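Local coordinates for mandelate racemase/muconate lactonizing enzyme-like protein (Rubrobacter xylanophilus DSM 9941, PDB 3CYJ) that is of unknown function but belongs to the enolase superfamily, joining an enolase-like N-terminal domain to a TIM-barrel-type domain that holds a sodium ion, at residues 150-155 against 161-166; 217-222 against 313-318; 247-252 against 271-276. All coordinates share one frame; numbering follows the deposited sequence. Where two conformers were deposited one is given.

Contact 1 (150-155 against 161-166); sequences EQLGGW and PRVKMK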
loop_
_atom_site.group_PDB
_atom_site.type_symbol
_atom_site.label_atom_id
_atom_site.label_comp_id
_atom_site.label_asym_id
_atom_site.label_seq_id
_atom_site.Cartn_x
_atom_site.Cartn_y
_atom_site.Cartn_z
ATOM N N GLU A 150 7.810 -6.264 47.547
ATOM C CA GLU A 150 8.671 -7.318 48.072
ATOM C C GLU A 150 9.022 -8.321 46.992
ATOM O O GLU A 150 10.151 -8.860 46.939
ATOM C CB GLU A 150 8.044 -8.014 49.295
ATOM C CG GLU A 150 8.182 -7.170 50.578
ATOM C CD GLU A 150 7.294 -7.629 51.770
ATOM O OE1 GLU A 150 7.690 -7.340 52.949
ATOM O OE2 GLU A 150 6.215 -8.251 51.542
ATOM N N GLN A 151 8.060 -8.607 46.126
ATOM C CA GLN A 151 8.369 -9.520 45.062
ATOM C C GLN A 151 9.391 -8.931 44.072
ATOM O O GLN A 151 10.390 -9.580 43.760
ATOM C CB GLN A 151 7.110 -9.947 44.299
ATOM C CG GLN A 151 7.441 -10.978 43.258
ATOM C CD GLN A 151 6.195 -11.466 42.627
ATOM O OE1 GLN A 151 5.554 -10.719 41.861
ATOM N NE2 GLN A 151 5.783 -12.693 42.980
ATOM N N LEU A 152 9.121 -7.728 43.570
ATOM C CA LEU A 152 10.042 -7.085 42.644
ATOM C C LEU A 152 11.410 -6.799 43.292
ATOM O O LEU A 152 12.446 -7.094 42.696
ATOM C CB LEU A 152 9.441 -5.774 42.101
ATOM C CG LEU A 152 8.152 -5.797 41.210
ATOM C CD1 LEU A 152 8.127 -4.623 40.235
ATOM C CD2 LEU A 152 7.996 -7.060 40.398
ATOM N N GLY A 153 11.408 -6.239 44.509
ATOM C CA GLY A 153 12.646 -5.878 45.214
ATOM C C GLY A 153 13.436 -7.142 45.416
ATOM O O GLY A 153 14.655 -7.177 45.215
ATOM N N GLY A 154 12.721 -8.213 45.774
ATOM C CA GLY A 154 13.342 -9.515 46.007
ATOM C C GLY A 154 14.115 -9.952 44.791
ATOM O O GLY A 154 15.310 -10.323 44.897
ATOM N N TRP A 155 13.476 -9.873 43.613
ATOM C CA TRP A 155 14.191 -10.248 42.392
ATOM C C TRP A 155 15.387 -9.330 42.086
ATOM O O TRP A 155 16.379 -9.810 41.594
ATOM C CB TRP A 155 13.265 -10.280 41.196
ATOM C CG TRP A 155 12.312 -11.409 41.166
ATOM C CD1 TRP A 155 12.557 -12.697 41.507
ATOM C CD2 TRP A 155 10.945 -11.363 40.713
ATOM N NE1 TRP A 155 11.437 -13.456 41.312
ATOM C CE2 TRP A 155 10.431 -12.662 40.825
ATOM C CE3 TRP A 155 10.110 -10.341 40.223
ATOM C CZ2 TRP A 155 9.110 -12.977 40.477
ATOM C CZ3 TRP A 155 8.789 -10.655 39.881
ATOM C CH2 TRP A 155 8.302 -11.957 40.004
ATOM N N PRO A 161 18.318 -8.099 36.860
ATOM C CA PRO A 161 18.279 -6.672 36.537
ATOM C C PRO A 161 17.069 -6.220 35.680
ATOM O O PRO A 161 17.073 -5.102 35.151
ATOM C CB PRO A 161 19.601 -6.463 35.782
ATOM C CG PRO A 161 19.836 -7.789 35.069
ATOM C CD PRO A 161 19.135 -8.859 35.889
ATOM N N ARG A 162 16.039 -7.075 35.606
ATOM C CA ARG A 162 14.832 -6.827 34.821
ATOM C C ARG A 162 13.641 -7.468 35.512
ATOM O O ARG A 162 13.657 -8.649 35.854
ATOM C CB ARG A 162 14.957 -7.432 33.427
ATOM C CG ARG A 162 16.032 -6.809 32.557
ATOM C CD ARG A 162 16.535 -7.774 31.411
ATOM N NE ARG A 162 17.010 -9.064 31.950
ATOM C CZ ARG A 162 18.293 -9.373 32.139
ATOM N NH1 ARG A 162 19.235 -8.483 31.841
ATOM N NH2 ARG A 162 18.648 -10.561 32.634
ATOM N N VAL A 163 12.600 -6.681 35.720
ATOM C CA VAL A 163 11.398 -7.205 36.327
ATOM C C VAL A 163 10.153 -6.759 35.565
ATOM O O VAL A 163 10.100 -5.585 35.064
ATOM C CB VAL A 163 11.255 -6.842 37.849
ATOM C CG1 VAL A 163 12.361 -7.496 38.696
ATOM C CG2 VAL A 163 11.151 -5.355 38.066
ATOM N N LYS A 164 9.164 -7.675 35.498
ATOM C CA LYS A 164 7.835 -7.350 34.932
ATOM C C LYS A 164 6.660 -7.431 35.918
ATOM O O LYS A 164 6.582 -8.319 36.754
ATOM C CB LYS A 164 7.549 -8.192 33.644
ATOM C CG LYS A 164 6.385 -7.689 32.744
ATOM C CD LYS A 164 6.242 -8.573 31.434
ATOM C CE LYS A 164 5.519 -9.891 31.784
ATOM N NZ LYS A 164 5.396 -10.881 30.703
ATOM N N MET A 165 5.742 -6.483 35.800
ATOM C CA MET A 165 4.518 -6.421 36.618
ATOM C C MET A 165 3.236 -6.247 35.727
ATOM O O MET A 165 3.318 -5.874 34.552
ATOM C CB MET A 165 4.618 -5.293 37.660
ATOM C CG MET A 165 4.902 -3.897 37.101
ATOM S SD MET A 165 4.762 -2.458 38.258
ATOM C CE MET A 165 3.035 -2.486 38.760
ATOM N N LYS A 166 2.068 -6.540 36.296
ATOM C CA LYS A 166 0.796 -6.316 35.634
ATOM C C LYS A 166 0.219 -4.924 35.874
ATOM O O LYS A 166 0.358 -4.340 36.951
ATOM C CB LYS A 166 -0.207 -7.369 36.092
ATOM C CG LYS A 166 0.299 -8.820 36.078
ATOM C CD LYS A 166 0.765 -9.228 34.707
ATOM C CE LYS A 166 0.599 -10.715 34.513
ATOM N NZ LYS A 166 1.499 -11.169 33.441
#
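The beta-alpha-beta unit that runs from strand 132-137 through helix 145-157 to strand 162-166 is closed here by L152 and W155, which pack down on V163. It is a standard building block of the TIM-barrel-type domain, and the example illustrates how such a barrel seals its outer layer to its wall. The local helix and strand axes come within 8.8 Å and run almost antiparallel, at 165°, because the chain turns back on itself between the two elements. V163 points at the helix from the strand, and its two methyls divide the work. With CG1 anti to the carbonyl carbon (chi1 -65°), that branch meets the tryptophan: V163 CG1 lies 3.8 Å from W155 CB and 3.9 Å from W155 CE3. The other branch serves the leucine, V163 CG2 standing 3.8 Å from L152 CD1. L152 spreads its two methyls over V163 and the backbone beyond it, its CD2 4.1 Å from K164 O. A looser touch, 4.4 Å between L152 CD1 and M165 CB, extends the patch along the strand. The indole is not stacked on anything across the interface; one of its faces is met near the rim by Q151 O, 3.4 Å above the plane. A181 and I185 also touch L152, which is thus packed against helix 174-185 as well as against the strand. K164 points the opposite way, into the barrel, where its NZ forms salt bridges with E221 and E317 and a hydrogen bond with Y135. The strand therefore has two chemistries: an apolar grip on its helix side that rests on shape and burial, with no directional bond, and a charged, direction-dependent network on its inner side.

Contact 2 (217-222 against 313-318); sequences ISYLEE and LLHLEY. With NA (sodium ion), chain E.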
loop_
_atom_site.group_PDB
_atom_site.type_symbol
_atom_site.label_atom_id
_atom_site.label_comp_id
_atom_site.label_asym_id
_atom_site.label_seq_id
_atom_site.Cartn_x
_atom_site.Cartn_y
_atom_site.Cartn_z
ATOM N N ILE A 217 9.322 3.255 32.390
ATOM C CA ILE A 217 9.233 1.864 31.894
ATOM C C ILE A 217 9.904 1.666 30.521
ATOM O O ILE A 217 10.032 2.611 29.708
ATOM C CB ILE A 217 7.765 1.350 31.828
ATOM C CG1 ILE A 217 6.985 2.133 30.745
ATOM C CG2 ILE A 217 7.091 1.402 33.272
ATOM C CD1 ILE A 217 5.788 1.386 30.153
ATOM N N SER A 218 10.288 0.415 30.250
ATOM C CA SER A 218 11.000 0.105 29.024
ATOM C C SER A 218 10.281 -0.881 28.149
ATOM O O SER A 218 10.799 -1.264 27.086
ATOM C CB SER A 218 12.357 -0.536 29.386
ATOM O OG SER A 218 12.946 0.255 30.391
ATOM N N TYR A 219 9.112 -1.333 28.583
ATOM C CA TYR A 219 8.500 -2.504 27.928
ATOM C C TYR A 219 7.029 -2.484 28.224
ATOM O O TYR A 219 6.619 -2.358 29.381
ATOM C CB TYR A 219 9.106 -3.751 28.522
ATOM C CG TYR A 219 8.829 -5.099 27.850
ATOM C CD1 TYR A 219 9.741 -5.614 26.937
ATOM C CD2 TYR A 219 7.749 -5.936 28.249
ATOM C CE1 TYR A 219 9.567 -6.859 26.349
ATOM C CE2 TYR A 219 7.575 -7.217 27.678
ATOM C CZ TYR A 219 8.499 -7.658 26.735
ATOM O OH TYR A 219 8.421 -8.891 26.107
ATOM N N LEU A 220 6.228 -2.570 27.163
ATOM C CA LEU A 220 4.778 -2.567 27.293
ATOM C C LEU A 220 4.252 -3.772 26.519
ATOM O O LEU A 220 4.222 -3.750 25.307
ATOM C CB LEU A 220 4.155 -1.243 26.779
ATOM C CG LEU A 220 2.602 -1.207 26.719
ATOM C CD1 LEU A 220 1.960 -1.753 28.042
ATOM C CD2 LEU A 220 2.036 0.152 26.370
ATOM N N GLU A 221 3.816 -4.804 27.254
ATOM C CA GLU A 221 3.353 -6.027 26.657
ATOM C C GLU A 221 1.803 -6.090 26.519
ATOM O O GLU A 221 1.055 -5.734 27.446
ATOM C CB GLU A 221 3.856 -7.206 27.469
ATOM C CG GLU A 221 3.607 -8.502 26.745
ATOM C CD GLU A 221 3.883 -9.717 27.634
ATOM O OE1 GLU A 221 4.705 -9.595 28.590
ATOM O OE2 GLU A 221 3.258 -10.784 27.372
ATOM N N GLU A 222 1.340 -6.547 25.351
ATOM C CA GLU A 222 -0.084 -6.764 25.121
ATOM C C GLU A 222 -0.963 -5.585 25.516
ATOM O O GLU A 222 -1.966 -5.755 26.226
ATOM C CB GLU A 222 -0.546 -8.027 25.837
ATOM C CG GLU A 222 -0.070 -9.296 25.094
ATOM C CD GLU A 222 -0.375 -10.625 25.840
ATOM O OE1 GLU A 222 -0.852 -10.597 27.000
ATOM O OE2 GLU A 222 -0.109 -11.712 25.264
ATOM N N LEU A 313 17.373 -14.158 20.772
ATOM C CA LEU A 313 16.949 -14.018 22.192
ATOM C C LEU A 313 17.394 -12.721 22.908
ATOM O O LEU A 313 18.591 -12.413 22.990
ATOM C CB LEU A 313 17.383 -15.240 23.011
ATOM C CG LEU A 313 16.868 -15.229 24.452
ATOM C CD1 LEU A 313 15.400 -15.669 24.609
ATOM C CD2 LEU A 313 17.767 -16.073 25.289
ATOM N N LEU A 314 16.419 -11.962 23.416
ATOM C CA LEU A 314 16.688 -10.846 24.304
ATOM C C LEU A 314 16.689 -11.363 25.745
ATOM O O LEU A 314 17.605 -11.070 26.521
ATOM C CB LEU A 314 15.590 -9.802 24.176
ATOM C CG LEU A 314 15.832 -8.444 24.823
ATOM C CD1 LEU A 314 17.159 -7.873 24.378
ATOM C CD2 LEU A 314 14.682 -7.501 24.485
ATOM N N HIS A 315 15.624 -12.077 26.110
ATOM C CA HIS A 315 15.473 -12.637 27.465
ATOM C C HIS A 315 14.325 -13.612 27.518
ATOM O O HIS A 315 13.503 -13.724 26.576
ATOM C CB HIS A 315 15.257 -11.567 28.543
ATOM C CG HIS A 315 14.359 -10.435 28.144
ATOM N ND1 HIS A 315 13.092 -10.623 27.630
ATOM C CD2 HIS A 315 14.526 -9.088 28.249
ATOM C CE1 HIS A 315 12.524 -9.446 27.416
ATOM N NE2 HIS A 315 13.379 -8.499 27.774
ATOM N N LEU A 316 14.268 -14.315 28.649
ATOM C CA LEU A 316 13.184 -15.257 28.899
ATOM C C LEU A 316 12.500 -14.827 30.179
ATOM O O LEU A 316 13.133 -14.222 31.075
ATOM C CB LEU A 316 13.673 -16.727 28.908
ATOM C CG LEU A 316 14.285 -17.430 30.144
ATOM C CD1 LEU A 316 13.421 -17.462 31.462
ATOM C CD2 LEU A 316 14.717 -18.855 29.800
ATOM N N GLU A 317 11.203 -15.099 30.240
ATOM C CA GLU A 317 10.361 -14.728 31.367
ATOM C C GLU A 317 10.479 -15.772 32.482
ATOM O O GLU A 317 10.137 -16.967 32.295
ATOM C CB GLU A 317 8.896 -14.661 30.947
ATOM C CG GLU A 317 7.976 -14.347 32.095
ATOM C CD GLU A 317 6.537 -14.379 31.697
ATOM O OE1 GLU A 317 6.163 -15.197 30.810
ATOM O OE2 GLU A 317 5.793 -13.576 32.282
ATOM N N TYR A 318 10.968 -15.303 33.620
ATOM C CA TYR A 318 11.024 -16.133 34.822
ATOM C C TYR A 318 9.702 -15.977 35.538
ATOM O O TYR A 318 9.576 -15.156 36.452
ATOM C CB TYR A 318 12.182 -15.657 35.744
ATOM C CG TYR A 318 12.444 -16.580 36.869
ATOM C CD1 TYR A 318 13.053 -17.843 36.654
ATOM C CD2 TYR A 318 12.040 -16.239 38.156
ATOM C CE1 TYR A 318 13.265 -18.738 37.724
ATOM C CE2 TYR A 318 12.229 -17.125 39.225
ATOM C CZ TYR A 318 12.854 -18.362 38.997
ATOM O OH TYR A 318 13.033 -19.225 40.065
HETATM NA NA NA E . 1.110 -11.353 28.718
#
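Y219 reaches from strand 219-221 across the barrel interior towards H315, and its side chain is a worked example of how one aromatic can serve several neighbours. From CB, which sets off towards 313-318, CG lies anti to the backbone N (chi1 -169°), and this carries the ring inward; the side chains have to cover the distance, since the nearest CA atoms, those of Y219 and L314, are 12.2 Å apart. On one flank, Y219 CE1 meets H315 CE1 at 4.1 Å. The imidazole turns its edge towards the phenol face in an offset edge-to-face pair, centroids of the Y219 and H315 rings 5.9 Å apart and planes at 62°. On the other flank, E221 OE1 lies in the plane of the phenol ring, 3.8 Å from Y219 CE2, so a C-H edge looks at a carboxylate oxygen. At the tip, OH is hydrogen-bonded to Q268 OE1. H315 is steadied in turn by the bond from its ND1 to S295 OG and by an edge-to-face pairing with Y135. Further along, the sodium ion is bound by E221 OE2 at 2.6 Å and by E222 OE1 at 2.7 Å, with D194 completing the protein ligands. E221 OE1 and E317 OE2 stay 5.5 Å apart, and K164 NZ forms a salt bridge to each. Strand 219-221 pairs with 190-194 and 244-247, whereas 313-319 lies between 132-137 and 294-296, so the two rings span the barrel lumen between non-adjacent staves.

Contact 3 (247-252 against 271-276); sequences AGEYEW and VTRCGG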
loop_
_atom_site.group_PDB
_atom_site.type_symbol
_atom_site.label_atom_id
_atom_site.label_comp_id
_atom_site.label_asym_id
_atom_site.label_seq_id
_atom_site.Cartn_x
_atom_site.Cartn_y
_atom_site.Cartn_z
ATOM N N ALA A 247 4.446 -8.507 22.026
ATOM C CA ALA A 247 3.253 -9.349 21.948
ATOM C C ALA A 247 3.631 -10.695 21.406
ATOM O O ALA A 247 4.711 -10.829 20.868
ATOM C CB ALA A 247 2.196 -8.688 21.085
ATOM N N GLY A 248 2.766 -11.698 21.568
ATOM C CA GLY A 248 3.012 -12.967 20.923
ATOM C C GLY A 248 2.642 -14.310 21.506
ATOM O O GLY A 248 2.739 -15.339 20.787
ATOM N N GLU A 249 2.253 -14.388 22.768
ATOM C CA GLU A 249 1.860 -15.736 23.283
ATOM C C GLU A 249 0.767 -16.593 22.578
ATOM O O GLU A 249 0.769 -17.811 22.721
ATOM C CB GLU A 249 1.522 -15.684 24.756
ATOM C CG GLU A 249 0.589 -14.533 25.123
ATOM C CD GLU A 249 0.037 -14.699 26.498
ATOM O OE1 GLU A 249 -0.194 -13.692 27.215
ATOM O OE2 GLU A 249 -0.158 -15.873 26.871
ATOM N N TYR A 250 -0.158 -16.008 21.833
ATOM C CA TYR A 250 -1.283 -16.828 21.380
ATOM C C TYR A 250 -1.266 -17.290 19.941
ATOM O O TYR A 250 -2.255 -17.827 19.489
ATOM C CB TYR A 250 -2.606 -16.121 21.655
ATOM C CG TYR A 250 -2.787 -15.778 23.125
ATOM C CD1 TYR A 250 -2.923 -16.784 24.086
ATOM C CD2 TYR A 250 -2.802 -14.456 23.555
ATOM C CE1 TYR A 250 -3.096 -16.457 25.451
ATOM C CE2 TYR A 250 -2.977 -14.136 24.895
ATOM C CZ TYR A 250 -3.119 -15.132 25.835
ATOM O OH TYR A 250 -3.263 -14.805 27.163
ATOM N N GLU A 251 -0.166 -17.116 19.212
ATOM C CA GLU A 251 -0.164 -17.490 17.803
ATOM C C GLU A 251 0.102 -18.954 17.695
ATOM O O GLU A 251 0.764 -19.523 18.569
ATOM C CB GLU A 251 0.910 -16.692 17.031
ATOM C CG GLU A 251 0.539 -15.231 16.837
ATOM C CD GLU A 251 0.637 -14.485 18.096
ATOM O OE1 GLU A 251 1.515 -14.882 18.887
ATOM O OE2 GLU A 251 -0.156 -13.528 18.310
ATOM N N TRP A 252 -0.405 -19.568 16.625
ATOM C CA TRP A 252 -0.186 -21.001 16.457
ATOM C C TRP A 252 0.165 -21.338 14.962
ATOM O O TRP A 252 0.290 -22.495 14.567
ATOM C CB TRP A 252 -1.371 -21.815 17.083
ATOM C CG TRP A 252 -2.201 -21.080 18.268
ATOM C CD1 TRP A 252 -3.110 -20.051 18.113
ATOM C CD2 TRP A 252 -2.181 -21.355 19.702
ATOM N NE1 TRP A 252 -3.633 -19.678 19.342
ATOM C CE2 TRP A 252 -3.083 -20.457 20.321
ATOM C CE3 TRP A 252 -1.478 -22.250 20.511
ATOM C CZ2 TRP A 252 -3.310 -20.446 21.704
ATOM C CZ3 TRP A 252 -1.704 -22.227 21.895
ATOM C CH2 TRP A 252 -2.599 -21.320 22.472
ATOM N N VAL A 271 7.191 -21.642 24.536
ATOM C CA VAL A 271 7.590 -22.985 24.088
ATOM C C VAL A 271 6.509 -24.081 24.355
ATOM O O VAL A 271 6.453 -25.117 23.653
ATOM C CB VAL A 271 8.971 -23.415 24.704
ATOM C CG1 VAL A 271 8.809 -23.877 26.104
ATOM C CG2 VAL A 271 9.601 -24.510 23.928
ATOM N N THR A 272 5.625 -23.837 25.311
ATOM C CA THR A 272 4.610 -24.837 25.630
ATOM C C THR A 272 3.332 -24.638 24.803
ATOM O O THR A 272 2.329 -25.320 24.993
ATOM C CB THR A 272 4.340 -24.921 27.166
ATOM O OG1 THR A 272 3.605 -23.779 27.619
ATOM C CG2 THR A 272 5.667 -25.032 27.951
ATOM N N ARG A 273 3.387 -23.727 23.836
ATOM C CA ARG A 273 2.199 -23.440 23.043
ATOM C C ARG A 273 2.480 -23.360 21.567
ATOM O O ARG A 273 1.613 -23.674 20.769
ATOM C CB ARG A 273 1.601 -22.109 23.458
ATOM C CG ARG A 273 0.989 -22.086 24.803
ATOM C CD ARG A 273 0.620 -20.710 25.073
ATOM N NE ARG A 273 -0.305 -20.645 26.160
ATOM C CZ ARG A 273 -0.595 -19.515 26.785
ATOM N NH1 ARG A 273 -0.001 -18.375 26.387
ATOM N NH2 ARG A 273 -1.482 -19.523 27.785
ATOM N N CYS A 274 3.690 -22.926 21.213
ATOM C CA CYS A 274 3.998 -22.557 19.853
ATOM C C CYS A 274 4.520 -23.743 19.097
ATOM O O CYS A 274 5.123 -23.589 18.027
ATOM C CB CYS A 274 5.061 -21.449 19.832
ATOM S SG CYS A 274 6.660 -22.049 20.436
ATOM N N GLY A 275 4.354 -24.928 19.654
ATOM C CA GLY A 275 4.771 -26.123 18.904
ATOM C C GLY A 275 6.023 -26.764 19.466
ATOM O O GLY A 275 6.666 -27.592 18.808
ATOM N N GLY A 276 6.353 -26.392 20.689
ATOM C CA GLY A 276 7.421 -27.061 21.391
ATOM C C GLY A 276 8.783 -26.599 20.890
ATOM O O GLY A 276 8.933 -25.490 20.371
#
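R273 is the centre of this contact between two loops, each following a barrel strand: E249 grips its guanidinium group, and Y250 and W252 flank it. The salt bridge is short: R273 NH1 gives a hydrogen bond to E249 OE2 at 2.6 Å, with an N-H...O angle of 149°. The oxygen uses its anti lone pair and lies in the guanidinium plane, and the carboxylate is tilted only 21° from that plane. The glutamate stem adds to the grip, with E249 CB 3.5 Å from R273 NH1. Y250 runs alongside the arginine, placing Y250 CD1 over one guanidinium face and Y250 CE1 3.8 Å from R273 NH1. The partly exposed side is less certain. W252 lies against the stem of R273, its CZ3 3.7 Å from R273 CB, but a second conformer makes this placement doubtful. Here a second subunit contributes packing, its R90 against Y250 and its P95 against W252. R273 is placed like a second-shell residue: its bond to E249 OE2 probably limits how the carboxylate turns. E249 OE1 lies close to E222 and about 3 Å from the sodium ion, without being counted among its ligands, and the arginine's positive charge could partly offset the acids gathered there.

How the contacts relate
The three contacts bear unequally on the sodium site bound by D194, E221 and E222. Contact 2 carries two of its ligands. Contact 1, its centre 12 Å from that of contact 2, joins one of them through K164, whose NZ sits 2.6 Å from E221 OE1 and whose side chain is about 5 Å from the ion. Contact 3, nested in the loop that contact 2 closes, meets the other of those ligands, E249 OE1 lying 2.8 Å from E222 OE2, two like charges close together. Contacts 1 and 3 do not touch; their nearest atoms are about 7 Å apart and their centres about 24 Å. E221 therefore links contact 2 to the strand of contact 1, and E222 brings it to the loops of contact 3.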